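Local atomic coordinates of putative transcriptional regulator (Clostridium difficile, PDB entry 3QI7), a protein that is of unknown function but, as a putative lipoprotein or transcriptional regulator with a periplasmic-binding-protein-like fold, may bind a small ligand such as a sugar. Residues A[154-159]-A[248-253]; A[162-167]-A[196-201]. One frame throughout, in Å; residues are numbered along the deposited sequence.

Contact 1: A[154-159]-A[248-253]; sequences MGAKAF and KYIVAE
Met-154, a selenomethionine, lies across Ile-250 and Ala-252 where two helix-exit loops meet in a parallel alpha/beta domain of the periplasmic-binding-protein-like fold. The loop 154-159 leaves helix 140-153 through a Schellman motif and leads into strand 159-164; residues 248-253 follow helix 234-247. Gly-155 takes the positive phi of the Schellman turn (95°), a backbone shape in which a CB would press against the preceding carbonyl O.

Followed outward, the Met-154 side chain shows how one flexible residue can serve two neighbours. Its CB already borders the branch methyl of the isoleucine, 4.2 Å from Ile-250 CG2. Beyond CG the selenium reaches Ala-252, with SE 3.7 Å from Ala-252 CB. The chain is extended about CB-CG and then bends at its last torsion (chi3 79°), which brings the terminal CE back to Ile-250 CG2 at 4.0 Å. That methyl is therefore bordered by both the root and the tip of the methionine side chain.

The two branches of Ile-250 take different parts of the opposing loop. CG2 stands anti to its own backbone N (chi1 -60°, measured to CG1) and faces the methionine side chain, whereas CG1 carries CD1 to the backbone of the turn. No hydrogen bond joins the two segments, and the contact is apolar and largely buried. Several backbone groups bond instead to residues 226-228, at and just before the start of strand 228-231: Ala-158 and Lys-157 to Asn-228 and Asp-226, Ile-250 to Ile-227, and the amide of Ala-252 to the side-chain OD1 of Asn-228. At the tip of the longer isoleucine branch, CD1 lies 3.6 Å from Met-154 O, 3.8 Å from Ala-156 N and 4.3 Å from Ala-156 CB.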
loop_
_atom_site.group_PDB
_atom_site.type_symbol
_atom_site.label_atom_id
_atom_site.label_comp_id
_atom_site.label_asym_id
_atom_site.label_seq_id
_atom_site.Cartn_x
_atom_site.Cartn_y
_atom_site.Cartn_z
HETATM N N MSE A 154 -5.717 21.031 -3.290
HETATM C CA MSE A 154 -4.846 21.367 -4.425
HETATM C C MSE A 154 -5.511 22.293 -5.429
HETATM O O MSE A 154 -4.906 22.615 -6.456
HETATM C CB MSE A 154 -4.384 20.064 -5.095
HETATM C CG MSE A 154 -3.482 19.272 -4.179
HETATM SE SE MSE A 154 -2.921 17.569 -4.849
HETATM C CE MSE A 154 -1.505 18.184 -6.046
ATOM N N GLY A 155 -6.751 22.729 -5.168
ATOM C CA GLY A 155 -7.419 23.684 -6.046
ATOM C C GLY A 155 -8.334 23.095 -7.103
ATOM O O GLY A 155 -8.748 23.802 -8.025
ATOM N N ALA A 156 -8.690 21.818 -6.972
ATOM C CA ALA A 156 -9.597 21.177 -7.966
ATOM C C ALA A 156 -10.997 21.819 -8.033
ATOM O O ALA A 156 -11.663 22.016 -7.003
ATOM C CB ALA A 156 -9.731 19.703 -7.688
ATOM N N LYS A 157 -11.443 22.107 -9.252
ATOM C CA LYS A 157 -12.783 22.642 -9.464
ATOM C C LYS A 157 -13.748 21.568 -9.962
ATOM O O LYS A 157 -14.956 21.818 -10.068
ATOM C CB LYS A 157 -12.739 23.846 -10.403
ATOM C CG LYS A 157 -12.023 25.050 -9.807
ATOM C CD LYS A 157 -12.539 25.375 -8.416
ATOM C CE LYS A 157 -12.273 26.843 -8.045
ATOM N NZ LYS A 157 -12.274 27.052 -6.559
ATOM N N ALA A 158 -13.214 20.378 -10.273
ATOM C CA ALA A 158 -14.022 19.169 -10.538
ATOM C C ALA A 158 -13.117 17.968 -10.228
ATOM O O ALA A 158 -11.888 18.104 -10.204
ATOM C CB ALA A 158 -14.531 19.126 -12.019
ATOM N N PHE A 159 -13.724 16.813 -9.969
ATOM C CA PHE A 159 -13.024 15.546 -9.805
ATOM C C PHE A 159 -13.571 14.576 -10.853
ATOM O O PHE A 159 -14.771 14.255 -10.828
ATOM C CB PHE A 159 -13.283 14.988 -8.409
ATOM C CG PHE A 159 -12.480 13.764 -8.048
ATOM C CD1 PHE A 159 -12.740 12.504 -8.634
ATOM C CD2 PHE A 159 -11.514 13.836 -7.032
ATOM C CE1 PHE A 159 -12.019 11.410 -8.236
ATOM C CE2 PHE A 159 -10.771 12.722 -6.675
ATOM C CZ PHE A 159 -11.045 11.523 -7.258
ATOM N N LYS A 248 -1.882 20.151 -18.021
ATOM C CA LYS A 248 -1.436 20.805 -16.798
ATOM C C LYS A 248 -2.524 20.845 -15.755
ATOM O O LYS A 248 -2.686 21.816 -15.024
ATOM C CB LYS A 248 -0.859 22.187 -17.066
ATOM C CG LYS A 248 0.242 22.197 -18.122
ATOM C CD LYS A 248 1.528 22.739 -17.548
ATOM C CE LYS A 248 2.513 23.134 -18.643
ATOM N NZ LYS A 248 3.259 21.946 -19.118
ATOM N N TYR A 249 -3.248 19.735 -15.678
ATOM C CA TYR A 249 -4.292 19.579 -14.697
ATOM C C TYR A 249 -3.708 18.981 -13.426
ATOM O O TYR A 249 -2.484 18.945 -13.274
ATOM C CB TYR A 249 -5.480 18.768 -15.279
ATOM C CG TYR A 249 -5.174 17.439 -15.937
ATOM C CD1 TYR A 249 -4.887 16.309 -15.189
ATOM C CD2 TYR A 249 -5.236 17.304 -17.319
ATOM C CE1 TYR A 249 -4.669 15.053 -15.802
ATOM C CE2 TYR A 249 -4.994 16.073 -17.943
ATOM C CZ TYR A 249 -4.709 14.963 -17.198
ATOM O OH TYR A 249 -4.491 13.773 -17.849
ATOM N N ILE A 250 -4.565 18.567 -12.505
ATOM C CA ILE A 250 -4.124 18.001 -11.237
ATOM C C ILE A 250 -4.293 16.476 -11.208
ATOM O O ILE A 250 -5.306 15.942 -11.675
ATOM C CB ILE A 250 -4.914 18.605 -10.039
ATOM C CG1 ILE A 250 -4.726 20.119 -9.957
ATOM C CG2 ILE A 250 -4.507 17.985 -8.740
ATOM C CD1 ILE A 250 -5.962 20.849 -9.359
ATOM N N VAL A 251 -3.288 15.788 -10.680
ATOM C CA VAL A 251 -3.385 14.357 -10.367
ATOM C C VAL A 251 -2.945 14.165 -8.914
ATOM O O VAL A 251 -1.771 13.902 -8.597
ATOM C CB VAL A 251 -2.570 13.476 -11.340
ATOM C CG1 VAL A 251 -2.858 11.998 -11.080
ATOM C CG2 VAL A 251 -2.879 13.897 -12.800
ATOM N N ALA A 252 -3.923 14.273 -8.020
ATOM C CA ALA A 252 -3.626 14.259 -6.578
ATOM C C ALA A 252 -2.993 12.916 -6.180
ATOM O O ALA A 252 -2.067 12.881 -5.360
ATOM C CB ALA A 252 -4.894 14.523 -5.783
ATOM N N GLU A 253 -3.502 11.825 -6.766
ATOM C CA GLU A 253 -3.000 10.463 -6.529
ATOM C C GLU A 253 -3.163 9.490 -7.713
ATOM O O GLU A 253 -4.173 9.487 -8.415
ATOM C CB GLU A 253 -3.725 9.832 -5.296
ATOM C CG GLU A 253 -3.590 10.611 -4.009
ATOM C CD GLU A 253 -4.249 9.919 -2.822
ATOM O OE1 GLU A 253 -5.104 9.063 -3.063
ATOM O OE2 GLU A 253 -3.929 10.248 -1.656
#

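Contact 2: A[162-167]-A[196-201]; sequences YASTDD and TPNINT
Asn-198 reaches from the loop after strand 191-196 to the turn that follows strand 159-164, so the contact joins the C-terminal ends of neighbouring parallel strands in an alpha/beta sheet. Its OD1 accepts the backbone N-H of Asp-166 (N to OD1 3.0 Å, 160° at the hydrogen), the donor tilted from the amide's carbonyl plane. The same amide stacks on the Asp-166 carboxylate with the two planes 8° apart; Asn-198 CG lies 3.3 Å from Asp-166 OD2.

Nearer the strands, Thr-196 N bonds to Ala-163 O at 3.1 Å. With Thr-196 CG2 anti to the carbonyl carbon (chi1 58°, measured to OG1), this methyl meets Tyr-162 CB at 3.9 Å; the tyrosine hydroxyl is bonded to Asp-215 on helix 203-223.

A second shell fixes the turn that presents the Asp-166 amide. Ser-164 OG accepts the amide of Asp-167 in an ST motif (OG to N 2.9 Å), and Asp-167 OD2 accepts the Ser-164 amide in return. Water 1 connects that hydroxyl to Ile-199 N, water 2 joins Thr-165 N to Thr-196 O, and waters 3 and 4 run from Asp-166 OD2 to Ile-199 O and Asn-200 ND2.

Two water protons on OD2, with a long, weak ion pair from OD1 to Lys-169, would be expected to favour an ionised Asp-166, with ordered water as a principal partner of OD2.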
loop_
_atom_site.group_PDB
_atom_site.type_symbol
_atom_site.label_atom_id
_atom_site.label_comp_id
_atom_site.label_asym_id
_atom_site.label_seq_id
_atom_site.Cartn_x
_atom_site.Cartn_y
_atom_site.Cartn_z
ATOM N N TYR A 162 -12.464 7.717 -13.429
ATOM C CA TYR A 162 -12.466 6.813 -14.593
ATOM C C TYR A 162 -12.288 5.361 -14.113
ATOM O O TYR A 162 -11.356 5.055 -13.385
ATOM C CB TYR A 162 -11.309 7.161 -15.555
ATOM C CG TYR A 162 -11.469 8.434 -16.333
ATOM C CD1 TYR A 162 -12.375 8.522 -17.355
ATOM C CD2 TYR A 162 -10.665 9.548 -16.068
ATOM C CE1 TYR A 162 -12.528 9.695 -18.070
ATOM C CE2 TYR A 162 -10.801 10.711 -16.775
ATOM C CZ TYR A 162 -11.739 10.786 -17.791
ATOM O OH TYR A 162 -11.868 11.956 -18.502
ATOM N N ALA A 163 -13.174 4.473 -14.585
ATOM C CA ALA A 163 -13.226 3.051 -14.226
ATOM C C ALA A 163 -14.211 2.387 -15.175
ATOM O O ALA A 163 -15.207 3.007 -15.553
ATOM C CB ALA A 163 -13.758 2.874 -12.802
ATOM N N SER A 164 -13.941 1.139 -15.549
ATOM C CA SER A 164 -14.872 0.343 -16.364
ATOM C C SER A 164 -16.005 -0.215 -15.487
ATOM O O SER A 164 -15.856 -0.299 -14.284
ATOM C CB SER A 164 -14.136 -0.822 -17.029
ATOM O OG SER A 164 -13.898 -1.886 -16.115
ATOM N N THR A 165 -17.107 -0.664 -16.089
ATOM C CA THR A 165 -18.183 -1.237 -15.271
ATOM C C THR A 165 -17.756 -2.575 -14.640
ATOM O O THR A 165 -18.197 -2.894 -13.523
ATOM C CB THR A 165 -19.508 -1.308 -16.029
ATOM O OG1 THR A 165 -19.356 -2.032 -17.241
ATOM C CG2 THR A 165 -19.988 0.099 -16.367
ATOM N N ASP A 166 -16.842 -3.308 -15.302
ATOM C CA ASP A 166 -16.194 -4.464 -14.676
ATOM C C ASP A 166 -15.347 -4.086 -13.462
ATOM O O ASP A 166 -15.402 -4.785 -12.439
ATOM C CB ASP A 166 -15.336 -5.247 -15.654
ATOM C CG ASP A 166 -16.163 -6.090 -16.653
ATOM O OD1 ASP A 166 -17.386 -6.236 -16.511
ATOM O OD2 ASP A 166 -15.566 -6.623 -17.582
ATOM N N ASP A 167 -14.563 -3.004 -13.571
ATOM C CA ASP A 167 -13.816 -2.468 -12.409
ATOM C C ASP A 167 -14.724 -2.196 -11.207
ATOM O O ASP A 167 -14.339 -2.459 -10.069
ATOM C CB ASP A 167 -13.070 -1.148 -12.721
ATOM C CG ASP A 167 -11.931 -1.307 -13.710
ATOM O OD1 ASP A 167 -11.192 -2.335 -13.684
ATOM O OD2 ASP A 167 -11.739 -0.356 -14.506
ATOM N N THR A 196 -15.267 3.850 -18.523
ATOM C CA THR A 196 -14.272 3.459 -19.517
ATOM C C THR A 196 -14.614 2.048 -20.069
ATOM O O THR A 196 -15.271 1.253 -19.373
ATOM C CB THR A 196 -12.847 3.422 -18.902
ATOM O OG1 THR A 196 -12.812 2.513 -17.794
ATOM C CG2 THR A 196 -12.433 4.787 -18.394
ATOM N N PRO A 197 -14.168 1.741 -21.301
ATOM C CA PRO A 197 -14.403 0.404 -21.878
ATOM C C PRO A 197 -13.799 -0.725 -21.030
ATOM O O PRO A 197 -12.674 -0.609 -20.534
ATOM C CB PRO A 197 -13.708 0.473 -23.250
ATOM C CG PRO A 197 -13.664 1.926 -23.588
ATOM C CD PRO A 197 -13.531 2.658 -22.265
ATOM N N ASN A 198 -14.561 -1.801 -20.879
ATOM C CA ASN A 198 -14.085 -3.012 -20.239
ATOM C C ASN A 198 -12.876 -3.559 -20.961
ATOM O O ASN A 198 -12.830 -3.563 -22.187
ATOM C CB ASN A 198 -15.171 -4.100 -20.229
ATOM C CG ASN A 198 -16.240 -3.842 -19.205
ATOM O OD1 ASN A 198 -16.004 -3.230 -18.177
ATOM N ND2 ASN A 198 -17.422 -4.343 -19.471
ATOM N N ILE A 199 -11.893 -4.014 -20.197
ATOM C CA ILE A 199 -10.691 -4.586 -20.773
ATOM C C ILE A 199 -10.852 -6.097 -20.731
ATOM O O ILE A 199 -10.710 -6.711 -19.676
ATOM C CB ILE A 199 -9.445 -4.133 -20.027
ATOM C CG1 ILE A 199 -9.351 -2.596 -20.096
ATOM C CG2 ILE A 199 -8.184 -4.807 -20.619
ATOM C CD1 ILE A 199 -8.122 -1.977 -19.420
ATOM N N ASN A 200 -11.217 -6.690 -21.862
ATOM C CA ASN A 200 -11.363 -8.145 -21.932
ATOM C C ASN A 200 -10.183 -8.829 -22.619
ATOM O O ASN A 200 -9.874 -9.981 -22.323
ATOM C CB ASN A 200 -12.683 -8.502 -22.611
ATOM C CG ASN A 200 -13.888 -8.080 -21.777
ATOM O OD1 ASN A 200 -14.795 -7.400 -22.267
ATOM N ND2 ASN A 200 -13.884 -8.460 -20.497
ATOM N N THR A 201 -9.549 -8.115 -23.546
ATOM C CA THR A 201 -8.347 -8.581 -24.229
ATOM C C THR A 201 -7.338 -7.430 -24.258
ATOM O O THR A 201 -7.665 -6.297 -23.875
ATOM C CB THR A 201 -8.661 -9.018 -25.675
ATOM O OG1 THR A 201 -8.932 -7.859 -26.474
ATOM C CG2 THR A 201 -9.866 -9.989 -25.728
HETATM O O HOH W 1 -12.285 -3.529 -17.489
HETATM O O HOH W 2 -17.562 -0.056 -18.933
HETATM O O HOH W 3 -12.970 -6.519 -17.554
HETATM O O HOH W 4 -16.526 -7.605 -20.003
#

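How the contacts relate
From the N terminus, the chain leaves helix 140-153 through residues 154-159, the first side of contact 1, and runs up strand 159-164 into the first side of contact 2. Helix 171-186 then leads to strand 191-196, and residues 196-201 close contact 2. Only after helix 203-223, strand 228-231 and helix 234-247 does 248-253 close contact 1, so the shorter loop nests inside the longer. Strand 159-164, central in the three-stranded parallel sheet, joins them: contact 1 lies at its start and contact 2 at its end, with centres about 23 Å apart. One binds two helix exits; the other binds neighbouring strand ends.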